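Side-chain contacts in ribulose bisphosphate carboxylase (Pyrococcus horikoshii, PDB 2D69), which probably catalyses the addition of CO2 and water to ribulose 1,5-bisphosphate, giving two molecules of 3-phosphoglycerate in an archaeal AMP degradation pathway: residues V99-F102 and S103-G107; D391-D394 and A395-G399; Y207-R210 and D211-A215; T228-V231 and N232-E235. All blocks are in the same frame, centred on the assembly; numbering follows the deposited sequence.

In the fold
Contacts 2 and 3 lie on outer helices of the catalytic alpha/beta barrel and contact 4 at the loop leading into one, whereas contact 1 sits in the N-terminal domain. Within one chain, the centres of contacts 1 and 4 are about 23 Å apart, but the subunit interface brings copies of them together: Val-99 packs on Thr-228 of the second subunit. Within its own chain the Thr-228 side chain is about 7 Å from those of Glu-189 and His-278, predicted catalytic groups, while Ser-103 reaches Glu-189 O of the second subunit. Contacts 2 and 3 have centres about 26 Å apart; the Ile-393 side chain is about 8 Å from that of Ala-371, a predicted substrate-binding residue.

Contact 1: V99-F102 and S103-G107; sequences VQLF and SAVAG
Leu-101 holds CG opposite its backbone N (chi1 174°), and Val-105 places CG1 beside its own N (chi1 -51°); these torsions turn Leu-101 CD1 toward the two valine methyls one turn on. It touches both, the nearer being Val-105 CG1 at 3.9 Å. The other, Val-105 CG2, rests 3.4 Å from Leu-101 O, beside the carbonyl that accepts the nearly straight bond from Val-105 N at 2.8 Å. Branched, wholly apolar chains suit this side of helix 98-105 in the N-terminal domain, because it packs against strand 115-124, Leu-101 on Phe-123 and Val-105 on Leu-120. Ala-106 is the first residue past the helix; its N still reaches Phe-102 O at 3.0 Å through a bent hydrogen bond. Its small CB stands obliquely to the Phe-102 ring, 4.3 Å from CD2, and that ring in turn meets Trp-258 edge-to-face. Glycine fits the next position, since a CB on Gly-107 would collide with Ser-103 O. Ser-103 is small and polar where the second subunit closes in: its buried OG bonds to Asp-252 OD2 and Glu-189 O of that subunit.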
ATOM      1  N   VAL A  99       8.287  29.927  -3.164  1.00 15.39           N
ATOM      2  CA  VAL A  99       9.121  29.657  -4.353  1.00 13.59           C
ATOM      3  C   VAL A  99       8.673  30.530  -5.501  1.00 13.34           C
ATOM      4  O   VAL A  99       9.490  31.220  -6.154  1.00 13.76           O
ATOM      5  CB  VAL A  99       9.087  28.140  -4.751  1.00 14.39           C
ATOM      6  CG1 VAL A  99       9.957  27.884  -5.895  1.00 16.83           C
ATOM      7  CG2 VAL A  99       9.520  27.188  -3.550  1.00 14.28           C
ATOM      8  N   GLN A 100       7.392  30.517  -5.797  1.00 13.00           N
ATOM      9  CA  GLN A 100       6.903  31.307  -6.956  1.00 12.01           C
ATOM     10  C   GLN A 100       6.968  32.822  -6.743  1.00 11.34           C
ATOM     11  O   GLN A 100       7.266  33.597  -7.697  1.00 12.02           O
ATOM     12  CB  GLN A 100       5.473  30.865  -7.396  1.00 12.09           C
ATOM     13  CG  GLN A 100       5.053  31.559  -8.785  1.00 11.26           C
ATOM     14  CD  GLN A 100       4.274  32.865  -8.622  1.00 11.36           C
ATOM     15  OE1 GLN A 100       4.078  33.626  -9.599  1.00 13.18           O
ATOM     16  NE2 GLN A 100       3.815  33.125  -7.417  1.00  5.66           N
ATOM     17  N   LEU A 101       6.656  33.276  -5.527  1.00 12.32           N
ATOM     18  CA  LEU A 101       6.816  34.692  -5.136  1.00 12.62           C
ATOM     19  C   LEU A 101       8.242  35.170  -5.444  1.00 13.63           C
ATOM     20  O   LEU A 101       8.462  36.174  -6.180  1.00 12.79           O
ATOM     21  CB  LEU A 101       6.488  34.876  -3.645  1.00 13.74           C
ATOM     22  CG  LEU A 101       6.770  36.308  -3.107  1.00 16.28           C
ATOM     23  CD1 LEU A 101       6.007  37.319  -3.917  1.00 15.30           C
ATOM     24  CD2 LEU A 101       6.428  36.420  -1.643  1.00 15.40           C
ATOM     25  N   PHE A 102       9.223  34.436  -4.941  1.00 13.53           N
ATOM     26  CA  PHE A 102      10.624  34.789  -5.124  1.00 14.15           C
ATOM     27  C   PHE A 102      11.088  34.651  -6.559  1.00 15.36           C
ATOM     28  O   PHE A 102      11.939  35.404  -6.997  1.00 12.77           O
ATOM     29  CB  PHE A 102      11.523  33.987  -4.182  1.00 15.46           C
ATOM     30  CG  PHE A 102      11.736  34.660  -2.854  1.00 18.86           C
ATOM     31  CD1 PHE A 102      10.707  35.379  -2.238  1.00 20.95           C
ATOM     32  CD2 PHE A 102      12.985  34.646  -2.247  1.00 23.96           C
ATOM     33  CE1 PHE A 102      10.925  36.034  -1.015  1.00 22.23           C
ATOM     34  CE2 PHE A 102      13.180  35.268  -1.030  1.00 24.53           C
ATOM     35  CZ  PHE A 102      12.141  35.973  -0.421  1.00 23.46           C
ATOM     36  N   SER A 103      10.522  33.725  -7.315  1.00 16.01           N
ATOM     37  CA  SER A 103      10.828  33.715  -8.745  1.00 17.26           C
ATOM     38  C   SER A 103      10.401  35.029  -9.444  1.00 17.45           C
ATOM     39  O   SER A 103      11.056  35.514 -10.424  1.00 17.24           O
ATOM     40  CB  SER A 103      10.127  32.540  -9.388  1.00 18.15           C
ATOM     41  OG  SER A 103      10.692  32.342 -10.668  1.00 27.17           O
ATOM     42  N   ALA A 104       9.301  35.615  -8.973  1.00 16.18           N
ATOM     43  CA  ALA A 104       8.815  36.865  -9.541  1.00 16.63           C
ATOM     44  C   ALA A 104       9.568  38.075  -9.029  1.00 16.66           C
ATOM     45  O   ALA A 104      10.075  38.872  -9.830  1.00 16.60           O
ATOM     46  CB  ALA A 104       7.337  37.027  -9.274  1.00 16.70           C
ATOM     47  N   VAL A 105       9.679  38.216  -7.711  1.00 15.88           N
ATOM     48  CA  VAL A 105      10.213  39.465  -7.130  1.00 16.54           C
ATOM     49  C   VAL A 105      11.726  39.508  -6.896  1.00 17.11           C
ATOM     50  O   VAL A 105      12.313  40.542  -6.552  1.00 17.83           O
ATOM     51  CB  VAL A 105       9.423  39.869  -5.860  1.00 15.53           C
ATOM     52  CG1 VAL A 105       7.976  39.874  -6.157  1.00 18.54           C
ATOM     53  CG2 VAL A 105       9.662  38.967  -4.669  1.00 18.03           C
ATOM     54  N   ALA A 106      12.368  38.351  -7.045  1.00 18.81           N
ATOM     55  CA  ALA A 106      13.761  38.156  -6.683  1.00 17.81           C
ATOM     56  C   ALA A 106      14.432  37.279  -7.732  1.00 18.37           C
ATOM     57  O   ALA A 106      15.366  36.580  -7.402  1.00 20.75           O
ATOM     58  CB  ALA A 106      13.877  37.540  -5.272  1.00 17.43           C
ATOM     59  N   GLY A 107      14.013  37.402  -9.000  1.00 18.85           N
ATOM     60  CA  GLY A 107      14.430  36.525 -10.074  1.00 18.45           C
ATOM     61  C   GLY A 107      15.268  37.223 -11.124  1.00 19.83           C
ATOM     62  O   GLY A 107      16.392  37.677 -10.837  1.00 21.36           O
TER

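Contact 2: D391-D394 and A395-G399; sequences DAID and AAIEG
Ala-395, Ala-396, Ile-397 and Glu-398 each direct the backbone N four residues back, to the carbonyl O of Asp-391, Ala-392, Ile-393 and Asp-394 in turn, the regular bonding of an alpha helix. On this frame Ile-393 and Ile-397 share a first torsion near -70°, which sets CG1 beside the backbone N and leaves CG2 on the other side. With its second torsion extended (151°), Ile-397 carries CD1 to 3.6 Å from Ile-393 CG2. The same methyl approaches Ile-393 O at 3.2 Å, a close fit against the backbone. Isoleucine suits both places by shape and apolarity: a branch of each meets the other, and Ile-393 also packs on Pro-153 and Met-356, while Ile-397 lies against the loop at Asp-151 and Arg-152.

Alanines occupy the places where neighbouring helices come near: Ala-395 meets Leu-402 and Lys-405, and Ala-396 meets Ile-360. On the more open side, Glu-398 runs its CG within 3.3 Å of Asp-394 O, and its chain extends onward. Its carboxylate and that of Asp-394 come no closer than 5.2 Å between Asp-394 OD1 and Glu-398 OE2, so their like charges probably repel only mildly at this solvent-facing end.

Gly-399 then leaves the helix with a positive phi of 70°, a conformation that glycine adopts readily, and its N bonds to Ala-396 O at 3.3 Å. It closes helix 382-398, an outer helix following the last strand of the alpha/beta barrel, with a Schellman motif.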
ATOM      1  N   ASP A 391      26.398  30.138  34.023  1.00 15.44           N
ATOM      2  CA  ASP A 391      26.485  30.968  35.214  1.00 15.05           C
ATOM      3  C   ASP A 391      26.528  32.428  34.826  1.00 15.13           C
ATOM      4  O   ASP A 391      25.925  33.263  35.497  1.00 14.59           O
ATOM      5  CB  ASP A 391      27.719  30.638  36.001  1.00 15.66           C
ATOM      6  CG  ASP A 391      27.597  29.334  36.772  1.00 16.10           C
ATOM      7  OD1 ASP A 391      26.482  28.767  36.953  1.00 20.06           O
ATOM      8  OD2 ASP A 391      28.584  28.814  37.260  1.00 16.48           O
ATOM      9  N   ALA A 392      27.219  32.755  33.739  1.00 14.31           N
ATOM     10  CA  ALA A 392      27.251  34.134  33.294  1.00 14.53           C
ATOM     11  C   ALA A 392      25.858  34.606  32.867  1.00 15.14           C
ATOM     12  O   ALA A 392      25.526  35.751  33.089  1.00 15.13           O
ATOM     13  CB  ALA A 392      28.274  34.346  32.171  1.00 14.72           C
ATOM     14  N   ILE A 393      25.058  33.737  32.249  1.00 15.12           N
ATOM     15  CA  ILE A 393      23.692  34.086  31.842  1.00 14.98           C
ATOM     16  C   ILE A 393      22.796  34.249  33.091  1.00 15.27           C
ATOM     17  O   ILE A 393      22.041  35.206  33.187  1.00 15.33           O
ATOM     18  CB  ILE A 393      23.120  33.031  30.852  1.00 14.41           C
ATOM     19  CG1 ILE A 393      23.836  33.121  29.499  1.00 12.77           C
ATOM     20  CG2 ILE A 393      21.647  33.213  30.653  1.00 15.17           C
ATOM     21  CD1 ILE A 393      23.768  31.845  28.711  1.00 10.39           C
ATOM     22  N   ASP A 394      22.927  33.373  34.083  1.00 16.01           N
ATOM     23  CA  ASP A 394      22.118  33.520  35.294  1.00 15.85           C
ATOM     24  C   ASP A 394      22.439  34.866  35.960  1.00 16.44           C
ATOM     25  O   ASP A 394      21.538  35.546  36.409  1.00 16.82           O
ATOM     26  CB  ASP A 394      22.365  32.386  36.270  1.00 16.56           C
ATOM     27  CG  ASP A 394      21.750  31.091  35.837  1.00 17.31           C
ATOM     28  OD1 ASP A 394      20.813  31.088  35.017  1.00 16.97           O
ATOM     29  OD2 ASP A 394      22.153  30.016  36.301  1.00 20.66           O
ATOM     30  N   ALA A 395      23.721  35.250  35.994  1.00 16.54           N
ATOM     31  CA  ALA A 395      24.138  36.537  36.518  1.00 17.15           C
ATOM     32  C   ALA A 395      23.610  37.720  35.695  1.00 17.80           C
ATOM     33  O   ALA A 395      23.105  38.682  36.253  1.00 17.83           O
ATOM     34  CB  ALA A 395      25.660  36.604  36.637  1.00 17.22           C
ATOM     35  N   ALA A 396      23.775  37.690  34.383  1.00 18.24           N
ATOM     36  CA  ALA A 396      23.254  38.771  33.565  1.00 19.58           C
ATOM     37  C   ALA A 396      21.751  38.978  33.890  1.00 20.87           C
ATOM     38  O   ALA A 396      21.315  40.082  34.107  1.00 21.09           O
ATOM     39  CB  ALA A 396      23.457  38.469  32.076  1.00 19.47           C
ATOM     40  N   ILE A 397      20.979  37.901  33.958  1.00 22.45           N
ATOM     41  CA  ILE A 397      19.527  38.011  34.197  1.00 23.86           C
ATOM     42  C   ILE A 397      19.199  38.552  35.591  1.00 24.39           C
ATOM     43  O   ILE A 397      18.227  39.280  35.748  1.00 24.19           O
ATOM     44  CB  ILE A 397      18.880  36.654  34.036  1.00 23.58           C
ATOM     45  CG1 ILE A 397      18.916  36.252  32.564  1.00 25.42           C
ATOM     46  CG2 ILE A 397      17.419  36.637  34.548  1.00 25.31           C
ATOM     47  CD1 ILE A 397      18.971  34.811  32.399  1.00 28.21           C
ATOM     48  N   GLU A 398      19.981  38.154  36.591  1.00 24.42           N
ATOM     49  CA  GLU A 398      19.720  38.554  37.970  1.00 25.75           C
ATOM     50  C   GLU A 398      20.310  39.937  38.296  1.00 25.28           C
ATOM     51  O   GLU A 398      20.085  40.439  39.387  1.00 24.84           O
ATOM     52  CB  GLU A 398      20.247  37.495  38.971  1.00 26.40           C
ATOM     53  CG  GLU A 398      19.519  36.134  38.950  1.00 29.59           C
ATOM     54  CD  GLU A 398      20.238  35.048  39.768  1.00 35.01           C
ATOM     55  OE1 GLU A 398      20.836  35.386  40.825  1.00 38.92           O
ATOM     56  OE2 GLU A 398      20.218  33.849  39.377  1.00 39.66           O
ATOM     57  N   GLY A 399      21.014  40.562  37.346  1.00 24.84           N
ATOM     58  CA  GLY A 399      21.634  41.866  37.544  1.00 25.22           C
ATOM     59  C   GLY A 399      22.822  41.780  38.504  1.00 25.28           C
ATOM     60  O   GLY A 399      23.094  42.704  39.265  1.00 25.82           O
TER

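Contact 3: Y207-R210 and D211-A215; sequences YRVR and DRVEA
Arg-210 and Asp-211 cross with the guanidinium and carboxylate planes 23° apart. Arg-210 NE donates to Asp-211 OD2 at 2.7 Å, the oxygen being at the guanidinium edge while the N-H comes from above the carboxylate plane. Water 1 completes a bridge at that edge, accepting from Arg-210 NH2 and donating to Asp-211 OD1 at 2.7 Å. Glu-214 approaches differently: its carboxylate is turned only 10° from the guanidinium plane but is displaced from it, with OE2 3.4 Å from Arg-210 CD. The link from OE2 to Arg-210 NE is therefore a long charge pairing at 3.8 Å, to which no N-H points; Glu-214 OE2 instead accepts from Lys-221 N. On the opposite guanidinium face lies Tyr-207, its CD2 3.8 Å above the plane. Bends at the second and third torsions of Arg-210 turn its end into this setting, where a long cation can serve both acids. A leucine in its place would probably leave Asp-211 without its countercharge and the water without a donor. Arg-210 NH1 also bonds to Lys-221 O and pairs with Glu-222, so the salt-bridge network ties helix 199-217 to the next strand of a barrel beta-alpha-beta unit.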
ATOM      1  N   TYR A 207      20.980  10.269  21.086  1.00 14.61           N
ATOM      2  CA  TYR A 207      19.718  10.445  21.810  1.00 14.18           C
ATOM      3  C   TYR A 207      19.702   9.586  23.057  1.00 15.84           C
ATOM      4  O   TYR A 207      19.038   9.920  24.037  1.00 16.56           O
ATOM      5  CB  TYR A 207      18.495  10.230  20.872  1.00 14.08           C
ATOM      6  CG  TYR A 207      18.322  11.426  19.933  1.00 11.31           C
ATOM      7  CD1 TYR A 207      18.799  11.412  18.628  1.00 14.48           C
ATOM      8  CD2 TYR A 207      17.752  12.645  20.404  1.00 11.22           C
ATOM      9  CE1 TYR A 207      18.685  12.498  17.854  1.00 10.67           C
ATOM     10  CE2 TYR A 207      17.641  13.734  19.621  1.00 13.01           C
ATOM     11  CZ  TYR A 207      18.128  13.681  18.345  1.00  8.67           C
ATOM     12  OH  TYR A 207      18.054  14.742  17.478  1.00 17.07           O
ATOM     13  N   ARG A 208      20.416   8.470  23.036  1.00 17.56           N
ATOM     14  CA  ARG A 208      20.629   7.700  24.265  1.00 18.53           C
ATOM     15  C   ARG A 208      21.460   8.478  25.299  1.00 16.74           C
ATOM     16  O   ARG A 208      21.121   8.538  26.476  1.00 14.69           O
ATOM     17  CB  ARG A 208      21.294   6.349  23.975  1.00 20.18           C
ATOM     18  CG  ARG A 208      20.434   5.443  23.082  1.00 28.44           C
ATOM     19  CD  ARG A 208      21.054   4.064  22.764  1.00 36.26           C
ATOM     20  NE  ARG A 208      21.170   3.285  23.996  1.00 41.06           N
ATOM     21  CZ  ARG A 208      22.277   3.148  24.736  1.00 48.16           C
ATOM     22  NH1 ARG A 208      23.435   3.722  24.377  1.00 48.75           N
ATOM     23  NH2 ARG A 208      22.225   2.408  25.860  1.00 49.97           N
ATOM     24  N   VAL A 209      22.524   9.104  24.842  1.00 15.50           N
ATOM     25  CA  VAL A 209      23.334   9.958  25.702  1.00 14.42           C
ATOM     26  C   VAL A 209      22.475  11.120  26.214  1.00 15.58           C
ATOM     27  O   VAL A 209      22.499  11.447  27.418  1.00 14.18           O
ATOM     28  CB  VAL A 209      24.514  10.563  24.915  1.00 14.39           C
ATOM     29  CG1 VAL A 209      25.304  11.627  25.756  1.00 12.93           C
ATOM     30  CG2 VAL A 209      25.452   9.485  24.384  1.00 15.59           C
ATOM     31  N   ARG A 210      21.719  11.737  25.294  1.00 14.50           N
ATOM     32  CA  ARG A 210      20.819  12.815  25.607  1.00 15.67           C
ATOM     33  C   ARG A 210      19.907  12.410  26.750  1.00 15.87           C
ATOM     34  O   ARG A 210      19.809  13.123  27.766  1.00 16.52           O
ATOM     35  CB  ARG A 210      19.967  13.175  24.370  1.00 16.30           C
ATOM     36  CG  ARG A 210      19.153  14.426  24.477  1.00 17.61           C
ATOM     37  CD  ARG A 210      17.879  14.266  25.263  1.00 17.29           C
ATOM     38  NE  ARG A 210      16.845  13.506  24.572  1.00 16.27           N
ATOM     39  CZ  ARG A 210      16.005  13.976  23.656  1.00 14.87           C
ATOM     40  NH1 ARG A 210      16.046  15.234  23.220  1.00 16.26           N
ATOM     41  NH2 ARG A 210      15.076  13.153  23.153  1.00 14.89           N
ATOM     42  N   ASP A 211      19.236  11.275  26.601  1.00 14.95           N
ATOM     43  CA  ASP A 211      18.310  10.844  27.631  1.00 16.11           C
ATOM     44  C   ASP A 211      19.015  10.549  28.952  1.00 16.18           C
ATOM     45  O   ASP A 211      18.489  10.820  30.040  1.00 16.07           O
ATOM     46  CB  ASP A 211      17.478   9.627  27.179  1.00 16.79           C
ATOM     47  CG  ASP A 211      16.502   9.999  26.077  1.00 17.15           C
ATOM     48  OD1 ASP A 211      16.043   9.086  25.381  1.00 18.03           O
ATOM     49  OD2 ASP A 211      16.144  11.174  25.833  1.00 21.22           O
ATOM     50  N   ARG A 212      20.218  10.017  28.882  1.00 16.91           N
ATOM     51  CA  ARG A 212      20.974   9.773  30.127  1.00 17.41           C
ATOM     52  C   ARG A 212      21.259  11.089  30.863  1.00 16.69           C
ATOM     53  O   ARG A 212      21.137  11.161  32.098  1.00 15.86           O
ATOM     54  CB  ARG A 212      22.271   9.029  29.813  1.00 18.21           C
ATOM     55  CG  ARG A 212      23.133   8.691  31.018  1.00 21.42           C
ATOM     56  CD  ARG A 212      24.556   8.319  30.626  1.00 26.67           C
ATOM     57  NE  ARG A 212      25.445   8.312  31.793  1.00 30.10           N
ATOM     58  CZ  ARG A 212      26.773   8.270  31.722  1.00 31.01           C
ATOM     59  NH1 ARG A 212      27.387   8.194  30.543  1.00 30.73           N
ATOM     60  NH2 ARG A 212      27.492   8.269  32.840  1.00 30.50           N
ATOM     61  N   VAL A 213      21.633  12.127  30.118  1.00 16.34           N
ATOM     62  CA  VAL A 213      21.971  13.430  30.726  1.00 17.20           C
ATOM     63  C   VAL A 213      20.744  14.087  31.359  1.00 17.17           C
ATOM     64  O   VAL A 213      20.846  14.648  32.474  1.00 18.33           O
ATOM     65  CB  VAL A 213      22.612  14.394  29.776  1.00 17.05           C
ATOM     66  CG1 VAL A 213      22.922  15.728  30.490  1.00 17.49           C
ATOM     67  CG2 VAL A 213      23.924  13.818  29.251  1.00 17.89           C
ATOM     68  N   GLU A 214      19.597  13.940  30.693  1.00 16.79           N
ATOM     69  CA  GLU A 214      18.326  14.361  31.219  1.00 16.51           C
ATOM     70  C   GLU A 214      18.068  13.668  32.534  1.00 17.38           C
ATOM     71  O   GLU A 214      17.662  14.333  33.468  1.00 16.69           O
ATOM     72  CB  GLU A 214      17.174  14.107  30.239  1.00 16.81           C
ATOM     73  CG  GLU A 214      17.165  15.115  29.105  1.00 16.43           C
ATOM     74  CD  GLU A 214      15.983  14.980  28.170  1.00 17.72           C
ATOM     75  OE1 GLU A 214      15.291  13.970  28.209  1.00 17.90           O
ATOM     76  OE2 GLU A 214      15.759  15.888  27.372  1.00 16.16           O
ATOM     77  N   ALA A 215      18.233  12.349  32.602  1.00 17.80           N
ATOM     78  CA  ALA A 215      17.982  11.634  33.859  1.00 18.74           C
ATOM     79  C   ALA A 215      18.905  12.102  34.990  1.00 18.43           C
ATOM     80  O   ALA A 215      18.468  12.240  36.126  1.00 21.50           O
ATOM     81  CB  ALA A 215      18.084  10.109  33.647  1.00 19.55           C
TER
HETATM   82  O   HOH W   1      14.917  10.233  23.216  1.00 25.95           O

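Contact 4: T228-V231 and N232-E235; sequences TGPV and NIME
Pro-230 and Met-234 meet at the first turn of helix 231-244, an outer helix of the catalytic barrel, with Pro-230 at the N-cap. Among the backbone bonds, Met-234 N reaches Pro-230 O at 3.0 Å in the carbonyl plane, and Glu-235 N reaches Val-231 O at 2.9 Å. Proline suits the cap because its ring stiffens the entry and its missing N-H costs the helix no bond.

The apolar contacts have two centres. Pro-230 and Ile-233 lie side by side, with Pro-230 CB 4.0 Å from Ile-233 CG1. Met-234, its CG beside its own backbone N (chi1 -66°) and its chain bent beyond, folds against the incoming loop, where its CE comes to 4.1 Å from Val-231 CG1. Cutting this side chain back to an alanine is likely to open a gap beside Thr-228 and Gly-229 and to leave Val-231 CG1 without its methyl neighbour. Gly-229 suits its place, since a CB would be crowded by Pro-230 CD and tight against Ile-233 CG2.

Polar bonds fix the loop from outside: Thr-228 OG1 accepts from Asp-252 N, and Gly-229 O bonds to Ser-259 of the second subunit. Against the loop, Met-234 SD rests 3.8 Å from Thr-228 CA.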
ATOM      1  N   THR A 228      20.414  18.244   6.666  1.00 14.92           N
ATOM      2  CA  THR A 228      20.608  18.814   5.334  1.00 14.30           C
ATOM      3  C   THR A 228      21.103  17.725   4.354  1.00 15.52           C
ATOM      4  O   THR A 228      21.961  16.903   4.693  1.00 11.97           O
ATOM      5  CB  THR A 228      21.628  19.923   5.398  1.00 14.98           C
ATOM      6  OG1 THR A 228      21.226  20.919   6.319  1.00 12.72           O
ATOM      7  CG2 THR A 228      21.768  20.648   4.072  1.00 16.46           C
ATOM      8  N   GLY A 229      20.517  17.757   3.151  1.00 16.42           N
ATOM      9  CA  GLY A 229      20.753  16.820   2.080  1.00 17.17           C
ATOM     10  C   GLY A 229      19.741  17.030   0.923  1.00 17.97           C
ATOM     11  O   GLY A 229      18.851  17.870   1.001  1.00 17.06           O
ATOM     12  N   PRO A 230      19.862  16.214  -0.122  1.00 19.03           N
ATOM     13  CA  PRO A 230      18.790  16.037  -1.118  1.00 19.20           C
ATOM     14  C   PRO A 230      17.493  15.788  -0.357  1.00 18.21           C
ATOM     15  O   PRO A 230      17.542  15.100   0.660  1.00 16.70           O
ATOM     16  CB  PRO A 230      19.205  14.769  -1.857  1.00 18.51           C
ATOM     17  CG  PRO A 230      20.680  14.677  -1.668  1.00 19.19           C
ATOM     18  CD  PRO A 230      21.037  15.374  -0.413  1.00 18.71           C
ATOM     19  N   VAL A 231      16.379  16.321  -0.843  1.00 17.52           N
ATOM     20  CA  VAL A 231      15.169  16.426  -0.023  1.00 17.94           C
ATOM     21  C   VAL A 231      14.675  15.085   0.536  1.00 16.85           C
ATOM     22  O   VAL A 231      14.229  15.014   1.677  1.00 16.12           O
ATOM     23  CB  VAL A 231      13.916  17.064  -0.708  1.00 18.44           C
ATOM     24  CG1 VAL A 231      13.259  17.999   0.290  1.00 20.28           C
ATOM     25  CG2 VAL A 231      14.216  17.770  -1.918  1.00 24.05           C
ATOM     26  N   ASN A 232      14.701  14.041  -0.276  1.00 16.89           N
ATOM     27  CA  ASN A 232      14.250  12.750   0.188  1.00 16.67           C
ATOM     28  C   ASN A 232      15.070  12.269   1.375  1.00 16.19           C
ATOM     29  O   ASN A 232      14.529  11.700   2.341  1.00 14.25           O
ATOM     30  CB  ASN A 232      14.234  11.701  -0.935  1.00 16.35           C
ATOM     31  CG  ASN A 232      15.598  11.461  -1.541  1.00 19.46           C
ATOM     32  OD1 ASN A 232      16.056  10.344  -1.551  1.00 26.67           O
ATOM     33  ND2 ASN A 232      16.268  12.508  -1.997  1.00  9.67           N
ATOM     34  N   ILE A 233      16.379  12.491   1.293  1.00 16.13           N
ATOM     35  CA  ILE A 233      17.285  12.142   2.372  1.00 17.12           C
ATOM     36  C   ILE A 233      16.936  12.965   3.612  1.00 15.78           C
ATOM     37  O   ILE A 233      16.899  12.405   4.689  1.00 15.52           O
ATOM     38  CB  ILE A 233      18.801  12.416   1.994  1.00 17.14           C
ATOM     39  CG1 ILE A 233      19.216  11.714   0.683  1.00 20.31           C
ATOM     40  CG2 ILE A 233      19.723  12.088   3.182  1.00 16.63           C
ATOM     41  CD1 ILE A 233      18.892  10.323   0.562  1.00 23.79           C
ATOM     42  N   MET A 234      16.697  14.280   3.460  1.00 15.68           N
ATOM     43  CA  MET A 234      16.395  15.144   4.616  1.00 15.67           C
ATOM     44  C   MET A 234      15.133  14.616   5.284  1.00 14.35           C
ATOM     45  O   MET A 234      15.079  14.557   6.498  1.00 13.32           O
ATOM     46  CB  MET A 234      16.101  16.611   4.265  1.00 16.50           C
ATOM     47  CG  MET A 234      17.195  17.395   3.703  1.00 20.86           C
ATOM     48  SD  MET A 234      17.034  19.165   4.221  1.00 21.54           S
ATOM     49  CE  MET A 234      16.011  19.587   2.863  1.00 18.61           C
ATOM     50  N   GLU A 235      14.134  14.221   4.470  1.00 13.05           N
ATOM     51  CA  GLU A 235      12.897  13.676   4.994  1.00 12.85           C
ATOM     52  C   GLU A 235      13.110  12.414   5.775  1.00 13.11           C
ATOM     53  O   GLU A 235      12.568  12.308   6.894  1.00 13.10           O
ATOM     54  CB  GLU A 235      11.856  13.428   3.891  1.00 13.56           C
ATOM     55  CG  GLU A 235      10.626  12.655   4.324  1.00 12.86           C
ATOM     56  CD  GLU A 235       9.456  12.764   3.340  1.00 17.93           C
ATOM     57  OE1 GLU A 235       9.657  13.067   2.148  1.00 17.01           O
ATOM     58  OE2 GLU A 235       8.303  12.604   3.764  1.00 16.56           O
TER